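Local coordinates for CBS domain-containing protein (PDB 1PVM), which is of unknown function but joins a pair of CBS domains, modules that in other proteins often bind adenosine nucleotides, to a metal-binding zinc ribbon-like domain, at residues B[62-67]-B[148-153]; B[161-166]-B[170-175]; B[45-48]-B[52-55]; B[100-105]-B[136-141]; B[33-38]-B[54-59]. All coordinates share one frame; numbering follows the deposited sequence.

How the contacts relate
Contacts 3 and 5 lie in the first CBS domain and share Gly54 and Leu55 of strand 52-57. Contact 3 forms the hairpin with strand 42-46; contact 5 brings helix 28-38 to the same sheet. Contact 1 follows on helix 58-65 and ties it to the segment leading into the ribbon. Contact 4 joins helices 94-104 and 133-145 and lies in the chain between the two segments of contact 1. Contact 2, the ribbon hairpin, comes last. Contacts 1 and 2 have centres about 10 Å apart and share the mercury ion. Contacts 2 and 4 have centres about 26 Å apart. The C-terminal metal module thus packs directly against the CBS part.

Contact 1. Residues B[62-67]-B[148-153]; sequences IKRFIP and YQHLCP. With HG (mercury (II) ion), chain D.
Arg64, on helix 58-65 of the first CBS domain, meets His150 in the segment that leads into the C-terminal zinc ribbon-like domain. The two side chains approach from opposite directions, and the guanidinium and imidazole planes are 43° apart. Arg64 NE lies over one face of the His150 ring, 2.8 Å from NE2. Arg64 CZ stands 3.6 Å above the ring plane, offset toward the rim. A bend at chi3 (117°) turns the end of the arginine across this face. Tyr148 CD2 lies against the opposite face, so the imidazole is held between arginine and tyrosine.

Hydrogen bonding fixes the rotation of the ring. His150 ND1 donates to Tyr148 O at 2.8 Å. The carbonyl oxygen is close to the ring plane, although the donor stands well above the carbonyl plane.

Metal binding involves Cys152, near the end of the segment. Cys152, together with Cys155, Cys175 and Cys180, holds the mercury ion in this crystal. The same cysteine binds iron(II) in a structure of this protein. Its SG is anti to the backbone N (chi1 -179°), and Cys152 SG lies 2.5 Å from the mercury.

Contact 2. Residues B[161-166]-B[170-175]; sequences EPVYNE and IKVFRC. With HG (mercury (II) ion), chain D.
Glu161 to Tyr164 and Ile170 to Cys175 run antiparallel as a hairpin, with short strand axes 143° apart. Glu161 and Arg174 form a hydrogen-bonded pair: Glu161 N reaches Arg174 O at 2.9 Å, and Arg174 N reaches Glu161 O at 2.7 Å. Nearer the turn, Lys171 N bonds to Val163 O.

Pro162, Tyr164, Ile170 and Phe173 share one face of the hairpin. Pro162 CG touches Phe173 CE2 at 3.3 Å. Pro162 CA also makes an off-centre CH-pi contact, 4.2 Å from the centroid of the Phe173 ring. Tyr164 and Ile170 lie side by side and point the same way, with Tyr164 CE2 3.6 Å from Ile170 CG1. Beyond the hairpin, Phe173 makes a cation-pi contact with Arg64 of the first CBS domain. Replacing Phe173 by alanine is likely to open a gap beside the Pro162 ring and leave the Arg64 guanidinium without its aromatic partner.

The other face carries Glu161, Val163, Val172 and Arg174. Val163 CG2 sits over the centre of the Arg174 guanidinium, 3.5 Å from CZ. The arginine bends at chi3 (-54°), and its NE forms a salt bridge with Glu183.

Cys175 ends the strand, with SG 2.6 Å from the mercury ion. The Pro162/Phe173 face is largely apolar and meets the first CBS domain through the Phe173-Arg64 cation-pi contact. On the other face the Arg174 charge is matched by Glu183. The strand end supplies a cysteine sulfur ligand to a four-cysteine site that binds iron(II) in another structure of this protein.

Contact 3. Residues B[45-48]-B[52-55]; sequences VKDD and DVGL
Lys46 and Asp52 lie side by side and point the same way; the lysine chain runs extended to CE and then bends at chi4 (-64°), which turns NZ toward the aspartate. Asp52 CG lies beside its own backbone N (chi1 -60°), bringing the carboxylate alongside. Lys46 NZ and Asp52 OD1 form a salt bridge of 2.7 Å. The ammonium group meets the oxygen from above the carboxylate plane. NZ also bonds to Gly50 O in the turn. With an alanine at Lys46, the Asp52 carboxylate would probably lose its charged mate and Gly50 O a donor.

The backbone forms a classic beta bulge in the hairpin of the first CBS domain. Val53 and Gly54 both face Val45. Val53 N bonds to Val45 O at 2.8 Å, and Gly54 N makes a weak bond of 3.4 Å to the same oxygen. Val45 N bonds in return to Gly54 O at 2.9 Å. Val53 CG2 packs across Val45 CG1 at 4.2 Å, while Val53 CG1 lies 3.9 Å from Asp47 OD2. Asp47 in turn bonds to Asn51.

Val45 O is thus gripped chiefly by Val53 N and only weakly by Gly54 N, and the charge pair joins the strands on the Lys46/Asp52 face beside the turn.

Contact 4. Residues B[100-105]-B[136-141]; sequences YLSENG and ITDILL
The carboxylate of Asp138 is the flat group met across this helix pair: Ser102 OG comes to its OD2 from above the plane, 37° out of it. The pair joins helix 94-104 of the second CBS domain to helix 133-145. On the first helix the Tyr100 ring has Asn104 ND2 over one face, offset toward the rim. The same ND2 donates to Tyr100 O at 2.9 Å. Asn104 N reaches this oxygen from the opposite face of the carbonyl plane, so two donors hold it.

The two short axes run 30° apart and approach to 8.5 Å. The backbones are close at Ser102 and Ile139, whose CA atoms are 4.7 Å apart. A small side chain at Ser102 suits this spacing. Apolar contact is light: Leu101 CD1 meets Ile139 CD1 at 4.5 Å. Leu127 and Leu124 of helix 124-127 also pack on Leu101 and Ile139, respectively.

Gly105, the first residue to leave the helical conformation, has positive phi and forms a Schellman motif. Its carbonyl accepts from His143, further along the partner helix. The second subunit packs on helix 133-145 at Thr137, Leu140 and Leu141.

Both first torsions bring the polar groups together. Ser102 OG is anti to N (chi1 -177°), and Asp138 CG takes the same kind of position. Ser142 OG is a second hydrogen-bond partner of the serine. The Ser102 hydroxyl donates to Asp138, with OG 2.6 Å from OD2.

Contact 5. Residues B[33-38]-B[54-59]; sequences KIMNEN and GLLSER
Met35, on helix 28-38, reaches across to Leu56 and Ser57 near the end of strand 52-57. The helix belongs to the beta-alpha-beta crossover between strands 21-23 and 42-46 of the first CBS domain. This contact packs it onto the neighbouring strand of the same sheet.

Met35 carries the contact alone from its side. Its CG lies beside the backbone N (chi1 -65°), and from there the chain is extended, with chi2 -174°. This stretches the thioether toward the sheet and leaves only the terminal methyl to touch. Leu56 leaves its strand with CG anti to the backbone N, chi1 -175°, which brings its branch point to the methionine methyl. Met35 CE packs on Leu56 CG at 4.1 Å and on Ser57 CA at 4.0 Å. Leu43 of strand 42-46 also lies against the methionine.

Ser57 sits at the N-cap of helix 58-65. Its OG caps a backbone N in that helix, while its CA faces the methyl. Just beyond, Glu58 pairs with Arg59 of the second subunit. The residues next to this contact thus also take part in the subunit interface, through Glu58. The shortest approach is to the backbone: Met35 CE is 3.2 Å from Leu56 O.

Contact 1. Residues B[62-67]-B[148-153]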
# COMPACT_ATOMS: atom_id res chain seq x y z
N ILE B 62 -5.15 -1.10 5.27
CA ILE B 62 -5.49 -2.45 4.82
C ILE B 62 -5.60 -3.43 5.99
O ILE B 62 -6.51 -4.27 6.04
CB ILE B 62 -4.43 -2.99 3.82
CG1 ILE B 62 -4.40 -2.12 2.56
CG2 ILE B 62 -4.73 -4.44 3.47
CD1 ILE B 62 -5.71 -2.02 1.81
N LYS B 63 -4.69 -3.31 6.95
CA LYS B 63 -4.65 -4.21 8.10
C LYS B 63 -5.59 -3.86 9.25
O LYS B 63 -6.14 -4.74 9.90
CB LYS B 63 -3.22 -4.29 8.67
CG LYS B 63 -2.19 -4.97 7.77
CD LYS B 63 -2.32 -6.49 7.81
CE LYS B 63 -2.05 -7.06 9.19
NZ LYS B 63 -2.08 -8.55 9.21
N ARG B 64 -5.77 -2.57 9.50
CA ARG B 64 -6.59 -2.16 10.63
C ARG B 64 -7.91 -1.46 10.34
O ARG B 64 -8.76 -1.36 11.22
CB ARG B 64 -5.72 -1.32 11.56
CG ARG B 64 -4.42 -2.03 11.90
CD ARG B 64 -3.48 -1.16 12.70
NE ARG B 64 -3.24 -1.72 14.03
CZ ARG B 64 -4.16 -1.81 14.98
NH1 ARG B 64 -5.39 -1.37 14.76
NH2 ARG B 64 -3.85 -2.33 16.16
N PHE B 65 -8.09 -0.96 9.12
CA PHE B 65 -9.36 -0.32 8.80
C PHE B 65 -10.32 -1.26 8.06
O PHE B 65 -11.44 -1.48 8.51
CB PHE B 65 -9.18 0.92 7.93
CG PHE B 65 -10.46 1.39 7.31
CD1 PHE B 65 -11.46 1.98 8.08
CD2 PHE B 65 -10.70 1.18 5.95
CE1 PHE B 65 -12.68 2.34 7.52
CE2 PHE B 65 -11.92 1.54 5.38
CZ PHE B 65 -12.91 2.12 6.16
N ILE B 66 -9.89 -1.80 6.93
CA ILE B 66 -10.76 -2.67 6.16
C ILE B 66 -11.41 -3.79 6.99
O ILE B 66 -12.61 -4.03 6.87
CB ILE B 66 -10.01 -3.29 4.95
CG1 ILE B 66 -9.48 -2.18 4.03
CG2 ILE B 66 -10.94 -4.20 4.17
CD1 ILE B 66 -10.54 -1.35 3.35
N PRO B 67 -10.64 -4.48 7.85
CA PRO B 67 -11.23 -5.56 8.66
C PRO B 67 -12.37 -5.16 9.61
O PRO B 67 -13.10 -6.02 10.09
CB PRO B 67 -10.03 -6.14 9.40
CG PRO B 67 -8.90 -5.90 8.42
CD PRO B 67 -9.17 -4.48 7.99
N TYR B 148 3.60 -4.17 12.63
CA TYR B 148 3.98 -3.29 13.74
C TYR B 148 3.18 -3.56 15.01
O TYR B 148 1.96 -3.72 14.95
CB TYR B 148 3.77 -1.84 13.30
CG TYR B 148 4.26 -0.79 14.27
CD1 TYR B 148 5.62 -0.56 14.46
CD2 TYR B 148 3.36 0.02 14.98
CE1 TYR B 148 6.08 0.44 15.32
CE2 TYR B 148 3.80 1.03 15.84
CZ TYR B 148 5.16 1.24 16.00
OH TYR B 148 5.61 2.25 16.81
N GLN B 149 3.85 -3.61 16.16
CA GLN B 149 3.15 -3.81 17.43
C GLN B 149 2.59 -2.48 17.90
O GLN B 149 3.35 -1.59 18.28
CB GLN B 149 4.08 -4.34 18.52
CG GLN B 149 4.28 -5.84 18.54
CD GLN B 149 4.66 -6.34 19.93
OE1 GLN B 149 5.50 -5.74 20.61
NE2 GLN B 149 4.05 -7.45 20.36
N HIS B 150 1.27 -2.34 17.86
CA HIS B 150 0.62 -1.11 18.30
C HIS B 150 0.45 -1.15 19.81
O HIS B 150 -0.07 -2.13 20.35
CB HIS B 150 -0.73 -0.96 17.62
CG HIS B 150 -0.65 -0.85 16.13
ND1 HIS B 150 0.03 -1.78 15.36
CD2 HIS B 150 -1.15 0.06 15.27
CE1 HIS B 150 -0.07 -1.44 14.09
NE2 HIS B 150 -0.78 -0.33 14.00
N LEU B 151 0.87 -0.09 20.49
CA LEU B 151 0.76 -0.04 21.94
C LEU B 151 -0.45 0.74 22.42
O LEU B 151 -0.88 1.71 21.78
CB LEU B 151 2.05 0.53 22.55
CG LEU B 151 3.32 -0.23 22.13
CD1 LEU B 151 4.51 0.36 22.85
CD2 LEU B 151 3.18 -1.71 22.44
N CYS B 152 -0.99 0.31 23.56
CA CYS B 152 -2.16 0.93 24.16
C CYS B 152 -1.95 2.38 24.57
O CYS B 152 -1.00 2.70 25.27
CB CYS B 152 -2.58 0.12 25.39
SG CYS B 152 -4.03 0.78 26.20
N PRO B 153 -2.86 3.28 24.15
CA PRO B 153 -2.74 4.70 24.49
C PRO B 153 -3.11 4.99 25.95
O PRO B 153 -2.81 6.07 26.47
CB PRO B 153 -3.69 5.38 23.51
CG PRO B 153 -4.78 4.37 23.38
CD PRO B 153 -4.02 3.06 23.27
HG HG D . -3.70 -0.65 28.24

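Contact 2. Residues B[161-166]-B[170-175]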
# COMPACT_ATOMS: atom_id res chain seq x y z
N GLU B 161 -4.35 -5.98 20.59
CA GLU B 161 -4.57 -7.19 19.80
C GLU B 161 -5.99 -7.20 19.24
O GLU B 161 -6.93 -6.74 19.88
CB GLU B 161 -4.38 -8.43 20.68
CG GLU B 161 -3.01 -8.56 21.35
CD GLU B 161 -1.91 -8.97 20.38
OE1 GLU B 161 -0.76 -9.17 20.84
OE2 GLU B 161 -2.18 -9.09 19.16
N PRO B 162 -6.16 -7.74 18.02
CA PRO B 162 -7.45 -7.82 17.34
C PRO B 162 -8.43 -8.79 18.00
O PRO B 162 -8.03 -9.87 18.41
CB PRO B 162 -7.09 -8.32 15.93
CG PRO B 162 -5.61 -8.07 15.80
CD PRO B 162 -5.08 -8.30 17.18
N VAL B 163 -9.69 -8.40 18.09
CA VAL B 163 -10.74 -9.27 18.63
C VAL B 163 -11.75 -9.41 17.49
O VAL B 163 -12.40 -8.43 17.11
CB VAL B 163 -11.44 -8.66 19.86
CG1 VAL B 163 -12.58 -9.57 20.30
CG2 VAL B 163 -10.44 -8.47 21.00
N TYR B 164 -11.87 -10.62 16.96
CA TYR B 164 -12.76 -10.89 15.83
C TYR B 164 -14.10 -11.49 16.20
O TYR B 164 -14.25 -12.11 17.25
CB TYR B 164 -12.08 -11.86 14.86
CG TYR B 164 -10.71 -11.44 14.38
CD1 TYR B 164 -9.56 -11.86 15.04
CD2 TYR B 164 -10.56 -10.65 13.24
CE1 TYR B 164 -8.29 -11.51 14.59
CE2 TYR B 164 -9.31 -10.29 12.77
CZ TYR B 164 -8.17 -10.72 13.45
OH TYR B 164 -6.93 -10.37 12.97
N ASN B 165 -15.09 -11.31 15.31
CA ASN B 165 -16.41 -11.89 15.51
C ASN B 165 -16.58 -12.99 14.47
O ASN B 165 -15.64 -13.31 13.75
CB ASN B 165 -17.52 -10.84 15.43
CG ASN B 165 -17.64 -10.19 14.06
OD1 ASN B 165 -18.36 -9.19 13.91
ND2 ASN B 165 -16.97 -10.75 13.06
N GLU B 166 -17.78 -13.58 14.38
CA GLU B 166 -18.01 -14.68 13.44
C GLU B 166 -17.86 -14.34 11.96
O GLU B 166 -17.68 -15.24 11.12
CB GLU B 166 -19.38 -15.30 13.68
CG GLU B 166 -20.56 -14.38 13.41
CD GLU B 166 -21.88 -14.98 13.89
OE1 GLU B 166 -22.15 -16.16 13.55
OE2 GLU B 166 -22.63 -14.28 14.59
N ILE B 170 -13.08 -7.15 12.66
CA ILE B 170 -12.36 -6.76 13.86
C ILE B 170 -13.36 -5.91 14.63
O ILE B 170 -13.73 -4.82 14.18
CB ILE B 170 -11.10 -5.91 13.55
CG1 ILE B 170 -10.01 -6.79 12.95
CG2 ILE B 170 -10.60 -5.24 14.82
CD1 ILE B 170 -8.72 -6.06 12.66
N LYS B 171 -13.81 -6.41 15.78
CA LYS B 171 -14.77 -5.67 16.59
C LYS B 171 -14.07 -4.53 17.32
O LYS B 171 -14.56 -3.40 17.33
CB LYS B 171 -15.45 -6.59 17.60
CG LYS B 171 -16.86 -6.98 17.20
CD LYS B 171 -17.70 -5.73 17.00
CE LYS B 171 -19.13 -6.07 16.66
NZ LYS B 171 -19.87 -4.85 16.28
N VAL B 172 -12.94 -4.84 17.93
CA VAL B 172 -12.14 -3.86 18.65
C VAL B 172 -10.73 -4.40 18.71
O VAL B 172 -10.47 -5.54 18.33
CB VAL B 172 -12.60 -3.69 20.14
CG1 VAL B 172 -14.06 -3.26 20.22
CG2 VAL B 172 -12.37 -4.98 20.91
N PHE B 173 -9.81 -3.55 19.17
CA PHE B 173 -8.44 -3.96 19.40
C PHE B 173 -8.42 -3.81 20.91
O PHE B 173 -8.82 -2.78 21.45
CB PHE B 173 -7.43 -3.03 18.74
CG PHE B 173 -7.07 -3.43 17.33
CD1 PHE B 173 -7.84 -3.00 16.25
CD2 PHE B 173 -6.01 -4.30 17.09
CE1 PHE B 173 -7.56 -3.43 14.96
CE2 PHE B 173 -5.72 -4.73 15.80
CZ PHE B 173 -6.50 -4.30 14.73
N ARG B 174 -7.99 -4.87 21.59
CA ARG B 174 -7.97 -4.89 23.05
C ARG B 174 -6.56 -4.93 23.61
O ARG B 174 -5.71 -5.66 23.11
CB ARG B 174 -8.75 -6.11 23.52
CG ARG B 174 -8.78 -6.35 25.02
CD ARG B 174 -9.55 -7.64 25.31
NE ARG B 174 -10.88 -7.58 24.71
CZ ARG B 174 -11.59 -8.65 24.34
NH1 ARG B 174 -11.10 -9.87 24.51
NH2 ARG B 174 -12.79 -8.49 23.80
N CYS B 175 -6.32 -4.14 24.65
CA CYS B 175 -5.00 -4.11 25.27
C CYS B 175 -4.69 -5.46 25.94
O CYS B 175 -5.54 -6.05 26.61
CB CYS B 175 -4.95 -3.01 26.32
SG CYS B 175 -3.39 -2.98 27.21
HG HG D . -3.70 -0.65 28.24

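Contact 3. Residues B[45-48]-B[52-55]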
# COMPACT_ATOMS: atom_id res chain seq x y z
N VAL B 45 0.28 11.88 12.45
CA VAL B 45 -0.98 12.16 13.14
C VAL B 45 -0.73 12.82 14.50
O VAL B 45 0.10 12.35 15.28
CB VAL B 45 -1.80 10.88 13.37
CG1 VAL B 45 -3.18 11.24 13.88
CG2 VAL B 45 -1.89 10.08 12.07
N LYS B 46 -1.46 13.89 14.77
CA LYS B 46 -1.35 14.61 16.04
C LYS B 46 -2.67 14.58 16.79
O LYS B 46 -3.73 14.51 16.17
CB LYS B 46 -0.99 16.08 15.79
CG LYS B 46 0.46 16.34 15.41
CD LYS B 46 0.69 17.84 15.28
CE LYS B 46 2.15 18.17 15.01
NZ LYS B 46 3.03 17.78 16.14
N ASP B 47 -2.60 14.63 18.12
CA ASP B 47 -3.83 14.66 18.91
C ASP B 47 -4.29 16.12 18.96
O ASP B 47 -3.81 16.95 18.19
CB ASP B 47 -3.64 14.09 20.32
CG ASP B 47 -2.58 14.81 21.14
OD1 ASP B 47 -2.23 15.96 20.81
OD2 ASP B 47 -2.11 14.22 22.14
N ASP B 48 -5.20 16.44 19.87
CA ASP B 48 -5.73 17.80 19.96
C ASP B 48 -4.84 18.80 20.69
O ASP B 48 -5.15 19.99 20.76
CB ASP B 48 -7.12 17.75 20.59
CG ASP B 48 -8.08 16.90 19.79
OD1 ASP B 48 -8.13 17.10 18.56
OD2 ASP B 48 -8.77 16.04 20.37
N ASP B 52 2.54 14.25 18.68
CA ASP B 52 2.63 13.31 17.56
C ASP B 52 2.31 11.92 18.10
O ASP B 52 3.11 11.32 18.81
CB ASP B 52 4.03 13.34 16.96
CG ASP B 52 4.40 14.71 16.44
OD1 ASP B 52 3.71 15.22 15.53
OD2 ASP B 52 5.39 15.29 16.94
N VAL B 53 1.13 11.41 17.76
CA VAL B 53 0.68 10.13 18.28
C VAL B 53 0.72 8.93 17.34
O VAL B 53 0.55 7.79 17.78
CB VAL B 53 -0.76 10.25 18.84
CG1 VAL B 53 -0.77 11.20 20.04
CG2 VAL B 53 -1.71 10.77 17.75
N GLY B 54 0.94 9.15 16.06
CA GLY B 54 0.99 8.02 15.16
C GLY B 54 1.34 8.35 13.73
O GLY B 54 1.60 9.50 13.38
N LEU B 55 1.34 7.32 12.89
CA LEU B 55 1.64 7.49 11.48
C LEU B 55 0.63 6.64 10.71
O LEU B 55 0.48 5.45 10.98
CB LEU B 55 3.08 7.04 11.19
CG LEU B 55 3.76 7.57 9.92
CD1 LEU B 55 5.25 7.31 9.99
CD2 LEU B 55 3.16 6.92 8.68

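Contact 4. Residues B[100-105]-B[136-141]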
# COMPACT_ATOMS: atom_id res chain seq x y z
N TYR B 100 15.72 -0.73 11.57
CA TYR B 100 14.54 -0.35 12.35
C TYR B 100 13.26 -0.68 11.58
O TYR B 100 12.33 -1.26 12.12
CB TYR B 100 14.55 1.14 12.67
CG TYR B 100 13.29 1.60 13.39
CD1 TYR B 100 13.10 1.34 14.75
CD2 TYR B 100 12.28 2.26 12.69
CE1 TYR B 100 11.92 1.73 15.39
CE2 TYR B 100 11.10 2.65 13.33
CZ TYR B 100 10.93 2.38 14.68
OH TYR B 100 9.76 2.77 15.30
N LEU B 101 13.22 -0.29 10.31
CA LEU B 101 12.04 -0.56 9.50
C LEU B 101 11.80 -2.07 9.37
O LEU B 101 10.69 -2.54 9.59
CB LEU B 101 12.20 0.07 8.12
CG LEU B 101 12.27 1.60 8.05
CD1 LEU B 101 12.51 2.02 6.60
CD2 LEU B 101 10.99 2.22 8.59
N SER B 102 12.84 -2.81 9.03
CA SER B 102 12.74 -4.26 8.86
C SER B 102 12.28 -4.98 10.13
O SER B 102 11.44 -5.89 10.09
CB SER B 102 14.09 -4.83 8.41
OG SER B 102 14.00 -6.22 8.17
N GLU B 103 12.83 -4.56 11.27
CA GLU B 103 12.48 -5.12 12.57
C GLU B 103 10.99 -4.97 12.89
O GLU B 103 10.39 -5.82 13.55
CB GLU B 103 13.33 -4.43 13.65
CG GLU B 103 12.86 -4.58 15.09
CD GLU B 103 12.85 -6.01 15.59
OE1 GLU B 103 13.61 -6.85 15.05
OE2 GLU B 103 12.09 -6.30 16.55
N ASN B 104 10.40 -3.88 12.39
CA ASN B 104 9.00 -3.57 12.63
C ASN B 104 8.06 -3.83 11.45
O ASN B 104 6.86 -3.53 11.54
CB ASN B 104 8.88 -2.11 13.06
CG ASN B 104 9.46 -1.87 14.45
OD1 ASN B 104 8.83 -2.21 15.45
ND2 ASN B 104 10.66 -1.30 14.50
N GLY B 105 8.58 -4.38 10.36
CA GLY B 105 7.76 -4.64 9.20
C GLY B 105 7.24 -3.38 8.53
O GLY B 105 6.22 -3.39 7.85
N ILE B 136 17.47 -3.76 0.77
CA ILE B 136 16.19 -3.36 0.20
C ILE B 136 15.25 -4.57 0.17
O ILE B 136 14.08 -4.46 0.54
CB ILE B 136 16.37 -2.80 -1.23
CG1 ILE B 136 17.13 -1.48 -1.17
CG2 ILE B 136 15.01 -2.60 -1.91
CD1 ILE B 136 17.62 -0.99 -2.53
N THR B 137 15.76 -5.71 -0.28
CA THR B 137 14.96 -6.94 -0.33
C THR B 137 14.50 -7.32 1.09
O THR B 137 13.36 -7.75 1.29
CB THR B 137 15.78 -8.09 -0.95
OG1 THR B 137 16.19 -7.71 -2.26
CG2 THR B 137 14.95 -9.36 -1.04
N ASP B 138 15.39 -7.14 2.06
CA ASP B 138 15.06 -7.45 3.45
C ASP B 138 13.86 -6.64 3.93
O ASP B 138 12.92 -7.19 4.49
CB ASP B 138 16.26 -7.16 4.36
CG ASP B 138 15.91 -7.29 5.84
OD1 ASP B 138 15.49 -8.39 6.26
OD2 ASP B 138 16.03 -6.29 6.57
N ILE B 139 13.91 -5.33 3.72
CA ILE B 139 12.81 -4.46 4.12
C ILE B 139 11.51 -4.88 3.42
O ILE B 139 10.45 -4.95 4.05
CB ILE B 139 13.11 -2.98 3.77
CG1 ILE B 139 14.29 -2.49 4.61
CG2 ILE B 139 11.88 -2.11 4.01
CD1 ILE B 139 14.75 -1.07 4.26
N LEU B 140 11.61 -5.18 2.13
CA LEU B 140 10.44 -5.60 1.36
C LEU B 140 9.83 -6.90 1.91
O LEU B 140 8.61 -7.00 2.05
CB LEU B 140 10.79 -5.77 -0.12
CG LEU B 140 11.07 -4.47 -0.87
CD1 LEU B 140 11.64 -4.78 -2.25
CD2 LEU B 140 9.78 -3.66 -0.99
N LEU B 141 10.68 -7.87 2.23
CA LEU B 141 10.21 -9.14 2.77
C LEU B 141 9.63 -8.96 4.17
O LEU B 141 8.60 -9.56 4.52
CB LEU B 141 11.35 -10.16 2.80
CG LEU B 141 11.79 -10.68 1.43
CD1 LEU B 141 12.97 -11.63 1.59
CD2 LEU B 141 10.62 -11.39 0.75

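Contact 5. Residues B[33-38]-B[54-59]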
# COMPACT_ATOMS: atom_id res chain seq x y z
N LYS B 33 -8.09 11.08 1.22
CA LYS B 33 -8.25 12.10 0.19
C LYS B 33 -6.93 12.88 0.09
O LYS B 33 -6.47 13.21 -1.00
CB LYS B 33 -9.36 13.10 0.55
CG LYS B 33 -10.76 12.55 0.53
CD LYS B 33 -11.78 13.69 0.64
CE LYS B 33 -11.54 14.55 1.88
NZ LYS B 33 -12.49 15.69 2.00
N ILE B 34 -6.35 13.17 1.25
CA ILE B 34 -5.08 13.89 1.30
C ILE B 34 -3.97 13.05 0.68
O ILE B 34 -3.14 13.55 -0.07
CB ILE B 34 -4.72 14.24 2.76
CG1 ILE B 34 -5.75 15.22 3.33
CG2 ILE B 34 -3.32 14.85 2.83
CD1 ILE B 34 -5.54 15.55 4.79
N MET B 35 -3.97 11.75 0.98
CA MET B 35 -2.96 10.86 0.42
C MET B 35 -3.05 10.78 -1.11
O MET B 35 -2.05 10.92 -1.80
CB MET B 35 -3.10 9.45 0.99
CG MET B 35 -2.83 9.32 2.48
SD MET B 35 -2.86 7.56 2.96
CE MET B 35 -1.74 7.55 4.33
N ASN B 36 -4.26 10.57 -1.62
CA ASN B 36 -4.45 10.45 -3.07
C ASN B 36 -4.14 11.74 -3.81
O ASN B 36 -3.52 11.72 -4.88
CB ASN B 36 -5.89 10.01 -3.40
CG ASN B 36 -6.16 8.56 -3.00
OD1 ASN B 36 -5.23 7.75 -2.91
ND2 ASN B 36 -7.42 8.23 -2.78
N GLU B 37 -4.56 12.86 -3.25
CA GLU B 37 -4.33 14.15 -3.87
C GLU B 37 -2.84 14.49 -4.00
O GLU B 37 -2.39 14.93 -5.06
CB GLU B 37 -5.01 15.23 -3.05
CG GLU B 37 -4.98 16.61 -3.65
CD GLU B 37 -5.56 17.63 -2.69
OE1 GLU B 37 -6.56 17.29 -2.02
OE2 GLU B 37 -5.03 18.76 -2.62
N ASN B 38 -2.10 14.26 -2.93
CA ASN B 38 -0.67 14.57 -2.90
C ASN B 38 0.25 13.41 -3.29
O ASN B 38 1.47 13.60 -3.34
CB ASN B 38 -0.27 15.05 -1.50
CG ASN B 38 -1.06 16.26 -1.04
OD1 ASN B 38 -2.12 16.14 -0.41
ND2 ASN B 38 -0.56 17.45 -1.37
N GLY B 54 0.94 9.15 16.06
CA GLY B 54 0.99 8.02 15.16
C GLY B 54 1.34 8.35 13.73
O GLY B 54 1.60 9.50 13.38
N LEU B 55 1.34 7.32 12.89
CA LEU B 55 1.64 7.49 11.48
C LEU B 55 0.63 6.64 10.71
O LEU B 55 0.48 5.45 10.98
CB LEU B 55 3.08 7.04 11.19
CG LEU B 55 3.76 7.57 9.92
CD1 LEU B 55 5.25 7.31 9.99
CD2 LEU B 55 3.16 6.92 8.68
N LEU B 56 -0.08 7.27 9.78
CA LEU B 56 -1.08 6.57 8.97
C LEU B 56 -0.45 6.19 7.64
O LEU B 56 0.05 7.05 6.93
CB LEU B 56 -2.30 7.47 8.73
CG LEU B 56 -3.48 6.83 7.99
CD1 LEU B 56 -4.18 5.83 8.92
CD2 LEU B 56 -4.46 7.90 7.53
N SER B 57 -0.49 4.90 7.31
CA SER B 57 0.09 4.39 6.07
C SER B 57 -0.92 3.55 5.29
O SER B 57 -1.99 3.23 5.80
CB SER B 57 1.31 3.52 6.38
OG SER B 57 0.92 2.35 7.08
N GLU B 58 -0.57 3.17 4.06
CA GLU B 58 -1.48 2.35 3.27
C GLU B 58 -1.74 1.02 3.96
O GLU B 58 -2.88 0.58 4.08
CB GLU B 58 -0.88 2.04 1.89
CG GLU B 58 -1.03 3.11 0.85
CD GLU B 58 -0.74 2.57 -0.54
OE1 GLU B 58 0.41 2.14 -0.79
OE2 GLU B 58 -1.66 2.58 -1.38
N ARG B 59 -0.67 0.37 4.40
CA ARG B 59 -0.79 -0.91 5.07
C ARG B 59 -1.63 -0.81 6.34
O ARG B 59 -2.41 -1.72 6.64
CB ARG B 59 0.60 -1.49 5.37
CG ARG B 59 0.60 -2.92 5.92
CD ARG B 59 -0.18 -3.88 5.03
NE ARG B 59 0.39 -3.97 3.69
CZ ARG B 59 1.52 -4.62 3.39
NH1 ARG B 59 2.20 -5.24 4.34
NH2 ARG B 59 1.96 -4.64 2.14